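Local coordinates for protein Phi class glutathione transferase GSTF1 (Populus tremula x Populus tremuloides, PDB 4RI6) that probably catalyses the transfer of glutathione to electrophilic compounds such as organic halides, with release of the halide, in detoxification, at residues Ile50-Gln55 against Thr65-Arg70; Gln101-Asp106 against Ser163-Ser168. All blocks are in the same frame, centred on the assembly; numbering follows the deposited sequence.

Interaction 1 of 2, residues Ile50-Gln55 against Thr65-Arg70. With GSH (glutathione), chain C.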
ATOM      1  N   ILE A  50      -3.961   1.671 -20.645  1.00 29.44           N
ATOM      2  CA  ILE A  50      -4.146   2.611 -19.544  1.00 28.80           C
ATOM      3  C   ILE A  50      -3.998   1.950 -18.179  1.00 29.16           C
ATOM      4  O   ILE A  50      -3.697   2.646 -17.219  1.00 29.94           O
ATOM      5  CB  ILE A  50      -5.492   3.338 -19.635  1.00 28.98           C
ATOM      6  CG1 ILE A  50      -6.671   2.401 -19.440  1.00 29.79           C
ATOM      7  CG2 ILE A  50      -5.637   4.018 -20.990  1.00 30.50           C
ATOM      8  CD1 ILE A  50      -7.961   3.159 -19.236  1.00 31.17           C
ATOM      9  N   GLN A  51      -4.162   0.632 -18.089  1.00 27.30           N
ATOM     10  CA  GLN A  51      -3.891  -0.086 -16.834  1.00 27.38           C
ATOM     11  C   GLN A  51      -3.100  -1.344 -17.182  1.00 28.07           C
ATOM     12  O   GLN A  51      -3.677  -2.349 -17.628  1.00 28.66           O
ATOM     13  CB  GLN A  51      -5.187  -0.429 -16.082  1.00 25.35           C
ATOM     14  CG  GLN A  51      -5.070  -0.283 -14.551  1.00 25.25           C
ATOM     15  CD  GLN A  51      -4.255  -1.381 -13.893  1.00 25.44           C
ATOM     16  OE1 GLN A  51      -3.640  -2.216 -14.568  1.00 27.02           O
ATOM     17  NE2 GLN A  51      -4.231  -1.377 -12.552  1.00 24.86           N
ATOM     18  N   PRO A  52      -1.770  -1.293 -16.994  1.00 28.41           N
ATOM     19  CA  PRO A  52      -0.916  -2.319 -17.615  1.00 28.88           C
ATOM     20  C   PRO A  52      -0.975  -3.675 -16.919  1.00 28.98           C
ATOM     21  O   PRO A  52      -0.493  -4.671 -17.453  1.00 30.37           O
ATOM     22  CB  PRO A  52       0.490  -1.708 -17.533  1.00 28.79           C
ATOM     23  CG  PRO A  52       0.419  -0.693 -16.446  1.00 28.97           C
ATOM     24  CD  PRO A  52      -0.993  -0.211 -16.364  1.00 28.47           C
ATOM     25  N   PHE A  53      -1.586  -3.711 -15.737  1.00 27.84           N
ATOM     26  CA  PHE A  53      -1.752  -4.964 -15.003  1.00 27.45           C
ATOM     27  C   PHE A  53      -3.098  -5.605 -15.278  1.00 29.58           C
ATOM     28  O   PHE A  53      -3.405  -6.667 -14.750  1.00 30.28           O
ATOM     29  CB  PHE A  53      -1.534  -4.709 -13.510  1.00 25.72           C
ATOM     30  CG  PHE A  53      -0.153  -4.225 -13.224  1.00 24.07           C
ATOM     31  CD1 PHE A  53       0.905  -5.116 -13.203  1.00 24.45           C
ATOM     32  CD2 PHE A  53       0.110  -2.876 -13.064  1.00 23.12           C
ATOM     33  CE1 PHE A  53       2.195  -4.672 -12.999  1.00 23.20           C
ATOM     34  CE2 PHE A  53       1.412  -2.438 -12.842  1.00 22.58           C
ATOM     35  CZ  PHE A  53       2.443  -3.339 -12.828  1.00 23.16           C
ATOM     36  N   GLY A  54      -3.870  -4.983 -16.158  1.00 30.65           N
ATOM     37  CA  GLY A  54      -5.175  -5.517 -16.516  1.00 31.10           C
ATOM     38  C   GLY A  54      -6.105  -5.605 -15.325  1.00 31.18           C
ATOM     39  O   GLY A  54      -6.807  -6.590 -15.124  1.00 32.71           O
ATOM     40  N   GLN A  55      -6.091  -4.558 -14.520  1.00 29.06           N
ATOM     41  CA  GLN A  55      -6.982  -4.472 -13.370  1.00 27.42           C
ATOM     42  C   GLN A  55      -7.740  -3.181 -13.408  1.00 25.87           C
ATOM     43  O   GLN A  55      -7.411  -2.293 -14.177  1.00 25.85           O
ATOM     44  CB  GLN A  55      -6.191  -4.586 -12.073  1.00 30.37           C
ATOM     45  CG  GLN A  55      -5.441  -5.886 -12.019  1.00 33.91           C
ATOM     46  CD  GLN A  55      -4.874  -6.154 -10.676  1.00 38.51           C
ATOM     47  OE1 GLN A  55      -3.848  -5.589 -10.303  1.00 40.35           O
ATOM     48  NE2 GLN A  55      -5.537  -7.020  -9.920  1.00 40.37           N
ATOM     49  N   THR A  65      -3.456  10.371 -16.450  1.00 23.32           N
ATOM     50  CA  THR A  65      -4.043   9.041 -16.349  1.00 23.44           C
ATOM     51  C   THR A  65      -3.344   8.307 -15.199  1.00 22.53           C
ATOM     52  O   THR A  65      -2.111   8.283 -15.125  1.00 23.07           O
ATOM     53  CB  THR A  65      -3.897   8.260 -17.667  1.00 25.33           C
ATOM     54  OG1 THR A  65      -4.645   8.917 -18.698  1.00 26.19           O
ATOM     55  CG2 THR A  65      -4.406   6.829 -17.536  1.00 26.67           C
ATOM     56  N   LEU A  66      -4.132   7.712 -14.300  1.00 20.99           N
ATOM     57  CA  LEU A  66      -3.604   7.066 -13.097  1.00 21.04           C
ATOM     58  C   LEU A  66      -4.227   5.701 -12.898  1.00 19.94           C
ATOM     59  O   LEU A  66      -5.383   5.501 -13.247  1.00 21.71           O
ATOM     60  CB  LEU A  66      -3.885   7.928 -11.858  1.00 21.49           C
ATOM     61  CG  LEU A  66      -3.091   9.227 -11.710  1.00 21.49           C
ATOM     62  CD1 LEU A  66      -3.625  10.026 -10.554  1.00 21.96           C
ATOM     63  CD2 LEU A  66      -1.614   8.952 -11.521  1.00 20.58           C
ATOM     64  N   PHE A  67      -3.467   4.769 -12.329  1.00 18.84           N
ATOM     65  CA  PHE A  67      -4.031   3.534 -11.806  1.00 19.09           C
ATOM     66  C   PHE A  67      -3.614   3.343 -10.338  1.00 18.20           C
ATOM     67  O   PHE A  67      -2.907   4.169  -9.774  1.00 17.15           O
ATOM     68  CB  PHE A  67      -3.626   2.328 -12.665  1.00 20.43           C
ATOM     69  CG  PHE A  67      -2.141   2.125 -12.797  1.00 20.61           C
ATOM     70  CD1 PHE A  67      -1.448   1.334 -11.909  1.00 21.77           C
ATOM     71  CD2 PHE A  67      -1.445   2.700 -13.855  1.00 21.55           C
ATOM     72  CE1 PHE A  67      -0.094   1.144 -12.040  1.00 22.83           C
ATOM     73  CE2 PHE A  67      -0.082   2.490 -13.985  1.00 23.19           C
ATOM     74  CZ  PHE A  67       0.586   1.715 -13.062  1.00 23.53           C
ATOM     75  N   GLU A  68      -4.079   2.237  -9.760  1.00 17.96           N
ATOM     76  CA  GLU A  68      -4.023   1.898  -8.324  1.00 16.21           C
ATOM     77  C   GLU A  68      -4.965   2.796  -7.530  1.00 16.30           C
ATOM     78  O   GLU A  68      -4.772   3.992  -7.414  1.00 17.92           O
ATOM     79  CB  GLU A  68      -2.603   1.955  -7.739  1.00 17.80           C
ATOM     80  CG  GLU A  68      -1.840   0.667  -7.994  1.00 19.57           C
ATOM     81  CD  GLU A  68      -2.400  -0.525  -7.237  1.00 21.65           C
ATOM     82  OE1 GLU A  68      -3.261  -0.333  -6.350  1.00 21.15           O
ATOM     83  OE2 GLU A  68      -1.966  -1.661  -7.519  1.00 24.73           O
ATOM     84  N   SER A  69      -5.988   2.166  -6.981  1.00 16.18           N
ATOM     85  CA  SER A  69      -7.050   2.896  -6.303  1.00 16.59           C
ATOM     86  C   SER A  69      -6.579   3.889  -5.250  1.00 16.96           C
ATOM     87  O   SER A  69      -7.075   5.009  -5.213  1.00 17.05           O
ATOM     88  CB  SER A  69      -8.055   1.912  -5.678  1.00 16.91           C
ATOM     89  OG  SER A  69      -7.494   1.071  -4.681  1.00 17.16           O
ATOM     90  N   ARG A  70      -5.623   3.520  -4.406  1.00 16.70           N
ATOM     91  CA  ARG A  70      -5.225   4.427  -3.345  1.00 15.69           C
ATOM     92  C   ARG A  70      -4.429   5.615  -3.894  1.00 16.52           C
ATOM     93  O   ARG A  70      -4.511   6.700  -3.341  1.00 16.97           O
ATOM     94  CB  ARG A  70      -4.450   3.684  -2.260  1.00 15.91           C
ATOM     95  CG  ARG A  70      -5.305   2.685  -1.519  1.00 16.03           C
ATOM     96  CD  ARG A  70      -4.493   1.729  -0.676  1.00 15.95           C
ATOM     97  NE  ARG A  70      -5.321   0.624  -0.157  1.00 15.35           N
ATOM     98  CZ  ARG A  70      -5.637  -0.470  -0.846  1.00 15.68           C
ATOM     99  NH1 ARG A  70      -5.198  -0.651  -2.092  1.00 16.35           N
ATOM    100  NH2 ARG A  70      -6.376  -1.407  -0.283  1.00 16.15           N
TER
HETATM  101  N1  GSH C 500      -4.206  -2.783  -6.196  0.58 23.00           N
HETATM  102  CA1 GSH C 500      -5.194  -2.457  -7.209  0.58 29.21           C
HETATM  103  C1  GSH C 500      -5.993  -1.202  -6.924  0.58 18.45           C
HETATM  104  O11 GSH C 500      -6.191  -0.957  -5.750  0.58 14.60           O
HETATM  105  O12 GSH C 500      -6.399  -0.441  -7.833  0.58 17.58           O
HETATM  106  CB1 GSH C 500      -6.106  -3.661  -7.159  0.58 31.91           C
HETATM  107  CG1 GSH C 500      -6.811  -3.787  -8.477  0.58 29.28           C
HETATM  108  CD1 GSH C 500      -7.552  -5.092  -8.523  0.58 23.89           C
HETATM  109  OE1 GSH C 500      -7.100  -6.138  -8.100  0.58 27.64           O
HETATM  110  N2  GSH C 500      -8.726  -4.975  -9.102  0.58 25.99           N
HETATM  111  CA2 GSH C 500      -9.664  -6.028  -9.345  0.58 52.92           C
HETATM  112  C2  GSH C 500      -9.530  -6.415 -10.792  0.58 18.91           C
HETATM  113  O2  GSH C 500      -9.277  -5.548 -11.595  0.58 22.81           O
HETATM  114  CB2 GSH C 500     -11.036  -5.442  -8.987  0.58 21.30           C
HETATM  115  SG2 GSH C 500     -11.445  -5.649  -7.240  0.58 28.96           S
HETATM  116  N3  GSH C 500      -9.713  -7.706 -11.092  0.58 29.38           N
HETATM  117  CA3 GSH C 500      -9.697  -8.208 -12.450  0.58 29.46           C
HETATM  118  C3  GSH C 500      -8.358  -8.773 -12.843  0.58 25.76           C
HETATM  119  O31 GSH C 500      -7.405  -8.688 -12.040  0.58 40.35           O
HETATM  120  O32 GSH C 500      -8.254  -9.305 -13.965  0.58 28.40           O
HETATM  121  O   HOH W   1      -5.856   0.129 -10.546  1.00 19.42           O
HETATM  122  O   HOH W   2      -2.567  -5.087  -7.543  1.00 35.59           O

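Interaction 2 of 2, residues Gln101-Asp106 against Ser163-Ser168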
ATOM      1  N   GLN A 101      -0.745   6.483   7.780  1.00 17.39           N
ATOM      2  CA  GLN A 101      -0.233   5.238   8.359  1.00 17.37           C
ATOM      3  C   GLN A 101      -1.351   4.188   8.461  1.00 16.49           C
ATOM      4  O   GLN A 101      -1.082   3.003   8.329  1.00 16.40           O
ATOM      5  CB  GLN A 101       0.418   5.480   9.729  1.00 17.91           C
ATOM      6  CG  GLN A 101      -0.560   5.868  10.803  1.00 17.65           C
ATOM      7  CD  GLN A 101       0.103   6.424  12.049  1.00 17.96           C
ATOM      8  OE1 GLN A 101       1.186   5.983  12.456  1.00 17.78           O
ATOM      9  NE2 GLN A 101      -0.540   7.414  12.655  1.00 17.97           N
ATOM     10  N   TRP A 102      -2.598   4.622   8.660  1.00 16.04           N
ATOM     11  CA  TRP A 102      -3.733   3.692   8.750  1.00 16.40           C
ATOM     12  C   TRP A 102      -4.209   3.315   7.349  1.00 16.09           C
ATOM     13  O   TRP A 102      -4.742   2.230   7.149  1.00 15.64           O
ATOM     14  CB  TRP A 102      -4.863   4.289   9.607  1.00 16.11           C
ATOM     15  CG  TRP A 102      -4.440   4.383  11.027  1.00 16.94           C
ATOM     16  CD1 TRP A 102      -3.988   5.493  11.682  1.00 18.05           C
ATOM     17  CD2 TRP A 102      -4.364   3.308  11.967  1.00 16.94           C
ATOM     18  NE1 TRP A 102      -3.639   5.169  12.961  1.00 18.20           N
ATOM     19  CE2 TRP A 102      -3.853   3.835  13.160  1.00 18.04           C
ATOM     20  CE3 TRP A 102      -4.685   1.951  11.912  1.00 17.19           C
ATOM     21  CZ2 TRP A 102      -3.667   3.063  14.279  1.00 19.39           C
ATOM     22  CZ3 TRP A 102      -4.482   1.187  13.014  1.00 19.04           C
ATOM     23  CH2 TRP A 102      -3.993   1.737  14.188  1.00 19.24           C
ATOM     24  N   VAL A 103      -3.971   4.177   6.362  1.00 15.76           N
ATOM     25  CA  VAL A 103      -4.204   3.789   4.967  1.00 16.16           C
ATOM     26  C   VAL A 103      -3.209   2.683   4.564  1.00 16.45           C
ATOM     27  O   VAL A 103      -3.577   1.701   3.909  1.00 15.84           O
ATOM     28  CB  VAL A 103      -4.085   4.986   4.019  1.00 15.74           C
ATOM     29  CG1 VAL A 103      -4.291   4.543   2.563  1.00 15.94           C
ATOM     30  CG2 VAL A 103      -5.099   6.067   4.393  1.00 15.99           C
ATOM     31  N   GLU A 104      -1.954   2.813   4.990  1.00 15.29           N
ATOM     32  CA  GLU A 104      -0.964   1.767   4.711  1.00 15.34           C
ATOM     33  C   GLU A 104      -1.336   0.483   5.454  1.00 14.56           C
ATOM     34  O   GLU A 104      -1.080  -0.622   4.976  1.00 15.02           O
ATOM     35  CB  GLU A 104       0.442   2.237   5.102  1.00 15.06           C
ATOM     36  CG  GLU A 104       1.026   3.223   4.152  1.00 15.57           C
ATOM     37  CD  GLU A 104       1.251   2.607   2.786  1.00 16.44           C
ATOM     38  OE1 GLU A 104       1.746   1.471   2.724  1.00 15.67           O
ATOM     39  OE2 GLU A 104       0.922   3.245   1.772  1.00 18.32           O
ATOM     40  N   THR A 105      -1.901   0.615   6.651  1.00 15.81           N
ATOM     41  CA  THR A 105      -2.372  -0.555   7.375  1.00 14.91           C
ATOM     42  C   THR A 105      -3.482  -1.265   6.594  1.00 15.44           C
ATOM     43  O   THR A 105      -3.503  -2.490   6.539  1.00 15.29           O
ATOM     44  CB  THR A 105      -2.806  -0.151   8.806  1.00 15.46           C
ATOM     45  OG1 THR A 105      -1.633   0.294   9.500  1.00 15.68           O
ATOM     46  CG2 THR A 105      -3.412  -1.316   9.570  1.00 15.85           C
ATOM     47  N   ASP A 106      -4.377  -0.521   5.962  1.00 15.87           N
ATOM     48  CA  ASP A 106      -5.299  -1.154   5.032  1.00 15.49           C
ATOM     49  C   ASP A 106      -4.530  -1.890   3.929  1.00 15.59           C
ATOM     50  O   ASP A 106      -4.740  -3.073   3.691  1.00 16.51           O
ATOM     51  CB  ASP A 106      -6.260  -0.142   4.400  1.00 15.98           C
ATOM     52  CG  ASP A 106      -7.054  -0.749   3.269  1.00 17.46           C
ATOM     53  OD1 ASP A 106      -7.673  -1.803   3.506  1.00 19.15           O
ATOM     54  OD2 ASP A 106      -7.046  -0.207   2.145  1.00 18.09           O
ATOM     55  N   SER A 163     -11.853   9.525   8.013  1.00 20.62           N
ATOM     56  CA  SER A 163     -10.771   9.823   7.085  1.00 19.51           C
ATOM     57  C   SER A 163     -10.708   8.801   5.988  1.00 18.43           C
ATOM     58  O   SER A 163     -11.412   7.784   6.017  1.00 17.22           O
ATOM     59  CB  SER A 163      -9.420   9.865   7.800  1.00 18.90           C
ATOM     60  OG  SER A 163      -8.917   8.567   8.037  1.00 18.82           O
ATOM     61  N   PHE A 164      -9.820   9.049   5.031  1.00 18.09           N
ATOM     62  CA  PHE A 164      -9.588   8.071   3.991  1.00 17.61           C
ATOM     63  C   PHE A 164      -9.161   6.718   4.563  1.00 17.39           C
ATOM     64  O   PHE A 164      -9.415   5.673   3.961  1.00 18.20           O
ATOM     65  CB  PHE A 164      -8.532   8.576   2.988  1.00 18.83           C
ATOM     66  CG  PHE A 164      -8.379   7.665   1.824  1.00 19.16           C
ATOM     67  CD1 PHE A 164      -9.379   7.587   0.876  1.00 19.71           C
ATOM     68  CD2 PHE A 164      -7.297   6.809   1.715  1.00 19.50           C
ATOM     69  CE1 PHE A 164      -9.300   6.716  -0.156  1.00 19.54           C
ATOM     70  CE2 PHE A 164      -7.211   5.937   0.659  1.00 19.77           C
ATOM     71  CZ  PHE A 164      -8.212   5.897  -0.278  1.00 19.99           C
ATOM     72  N   ALA A 165      -8.511   6.717   5.723  1.00 16.36           N
ATOM     73  CA  ALA A 165      -8.138   5.447   6.339  1.00 17.23           C
ATOM     74  C   ALA A 165      -9.370   4.598   6.589  1.00 17.22           C
ATOM     75  O   ALA A 165      -9.375   3.408   6.288  1.00 18.80           O
ATOM     76  CB  ALA A 165      -7.380   5.663   7.614  1.00 17.18           C
ATOM     77  N   ASP A 166     -10.419   5.198   7.141  1.00 16.62           N
ATOM     78  CA  ASP A 166     -11.661   4.452   7.372  1.00 17.01           C
ATOM     79  C   ASP A 166     -12.311   4.067   6.051  1.00 16.49           C
ATOM     80  O   ASP A 166     -12.723   2.917   5.855  1.00 16.42           O
ATOM     81  CB  ASP A 166     -12.623   5.268   8.219  1.00 17.44           C
ATOM     82  CG  ASP A 166     -11.963   5.810   9.458  1.00 18.11           C
ATOM     83  OD1 ASP A 166     -11.707   5.028  10.401  1.00 18.35           O
ATOM     84  OD2 ASP A 166     -11.710   7.027   9.485  1.00 18.58           O
ATOM     85  N   LEU A 167     -12.370   5.032   5.136  1.00 16.70           N
ATOM     86  CA  LEU A 167     -12.988   4.832   3.834  1.00 16.93           C
ATOM     87  C   LEU A 167     -12.390   3.624   3.138  1.00 16.72           C
ATOM     88  O   LEU A 167     -13.115   2.792   2.594  1.00 16.39           O
ATOM     89  CB  LEU A 167     -12.850   6.095   2.976  1.00 16.93           C
ATOM     90  CG  LEU A 167     -13.579   6.134   1.638  1.00 18.28           C
ATOM     91  CD1 LEU A 167     -13.763   7.578   1.191  1.00 18.15           C
ATOM     92  CD2 LEU A 167     -12.839   5.325   0.558  1.00 19.23           C
ATOM     93  N   SER A 168     -11.074   3.484   3.228  1.00 16.58           N
ATOM     94  CA  SER A 168     -10.400   2.451   2.477  1.00 16.76           C
ATOM     95  C   SER A 168     -10.765   1.032   2.952  1.00 16.52           C
ATOM     96  O   SER A 168     -10.590   0.068   2.181  1.00 17.00           O
ATOM     97  CB  SER A 168      -8.878   2.697   2.551  1.00 16.70           C
ATOM     98  OG  SER A 168      -8.188   2.046   1.512  1.00 16.77           O
TER

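Interaction 1 of 2, residues Ile50-Gln55 against Thr65-Arg70
Phe67, on segment 65-70, fits its ring among the apolar groups of the loop 50-55. Pro52 lies over one ring face, a CH-pi contact with CD 3.7 Å from Phe67 CE2. Phe53 meets the same ring differently: Phe67 CE1 sits at the edge of the Phe53 ring, near its plane and 4.0 Å from CE2. Gln51 crosses beside the Phe67 base, its CG 3.5 Å from Phe67 CB. With chi1 at 58°, CG of Phe67 stands between backbone N and carbonyl carbon, which turns the ring into the turn. No direct hydrogen bond joins the segments; rigid proline and flat phenylalanine rings supply close apolar surfaces instead.

Polar contacts run within the loop and through water. The Gln51 chain bends at chi2 (-73°), and OE1 accepts from Phe53 N (2.8 Å), adding a side-chain bond inside the type I turn that Gly54 N closes on Gln51 O. Gln51 NE2 reaches a water (3.0 Å) that also accepts from Glu68 N and donates to glutathione O12.

Beyond the ring the gamma-glutamyl end of glutathione is gripped. Ser69 N, at the start of helix 69-79, donates to O12 (2.8 Å), and Ser69 OG to O11 (2.6 Å). Glu68, with an unusual positive phi of 70°, takes the ligand amino group N1 at OE1 (2.6 Å), while Gln55 NE2 bonds carboxylate O31 at the other end.

The helix start would probably stabilise the ligand's carboxylate, and Glu68 probably balances charge on its amino group; the apolar contact thus joins two walls of the glutathione site.

Interaction 2 of 2, residues Gln101-Asp106 against Ser163-Ser168
The edge of the Phe164 ring is met by Val103: methyl CG2 comes 3.5 Å from CD2, and CG1 lies in the ring plane, 3.8 Å from CE2, the two side chains crossing at about a right angle. Tyr89 also meets this ring, its plane nearly parallel. The other flat group, the Trp102 indole, leads away from helix 164-179 and makes an edge-to-face contact with Phe67 of the second subunit; what Trp102 offers here is its CB, 3.5 Å from Ala165 CB.

Ala165 suits its place by being small. Its CA comes within 4.5 Å of Val103 CA, and the helix segments run nearly parallel, 13° apart with axes 8.3 Å from each other. The branched Val103 suits the place because its two methyls can touch the Phe164 edge while CG2 also lies against the Ala165 backbone.

One turn further on the contact becomes polar. Ser168 OG donates to Asp106 OD2 (2.6 Å), coming from above the carboxylate plane, 49° out of it. Because CG of Asp106 is opposite the backbone N (chi1 170°), the carboxylate extends across the gap between the helices. OD2 also pairs with Arg70, and Ser168 OG bonds to Arg18 NE, which satisfies buried polar atoms. With an alanine here instead of Asp106, the Ser168 hydroxyl would probably lose its acceptor and the Arg70 guanidinium its charged mate.

Helix 164-179 opens with a capping box: Ser163 OG accepts from Ala165 N (3.0 Å), and Asp166 OD2 accepts from Ser163 N (2.9 Å) with its anti lone pair. Phe162 packing on Leu167 adds the hydrophobic staple; box and staple together mark this helix start in the all-helical C-terminal domain of glutathione transferases.

The centres of the two contacts are 19 Å apart, yet Arg70 bridges them: its NH2 lies 2.8 Å from Asp106 OD2 in a salt bridge, and its CD packs on Val103 CG1. Arg70 thereby ties the thioredoxin-like domain, which holds glutathione, to the helices of interaction 2, where the Asp106 side chain is about 8 Å from a bound glutathione. Since Arg70 belongs to the glutathione pocket and the Ser168 side chain is about 6 Å from that of Ser69, interaction 2 is probably a second shell to the site. Across the dimer, Phe67 N bonds to Gln101 OE1 of the second subunit, so the strand leading into each pocket packs against the other chain's helix 93-122.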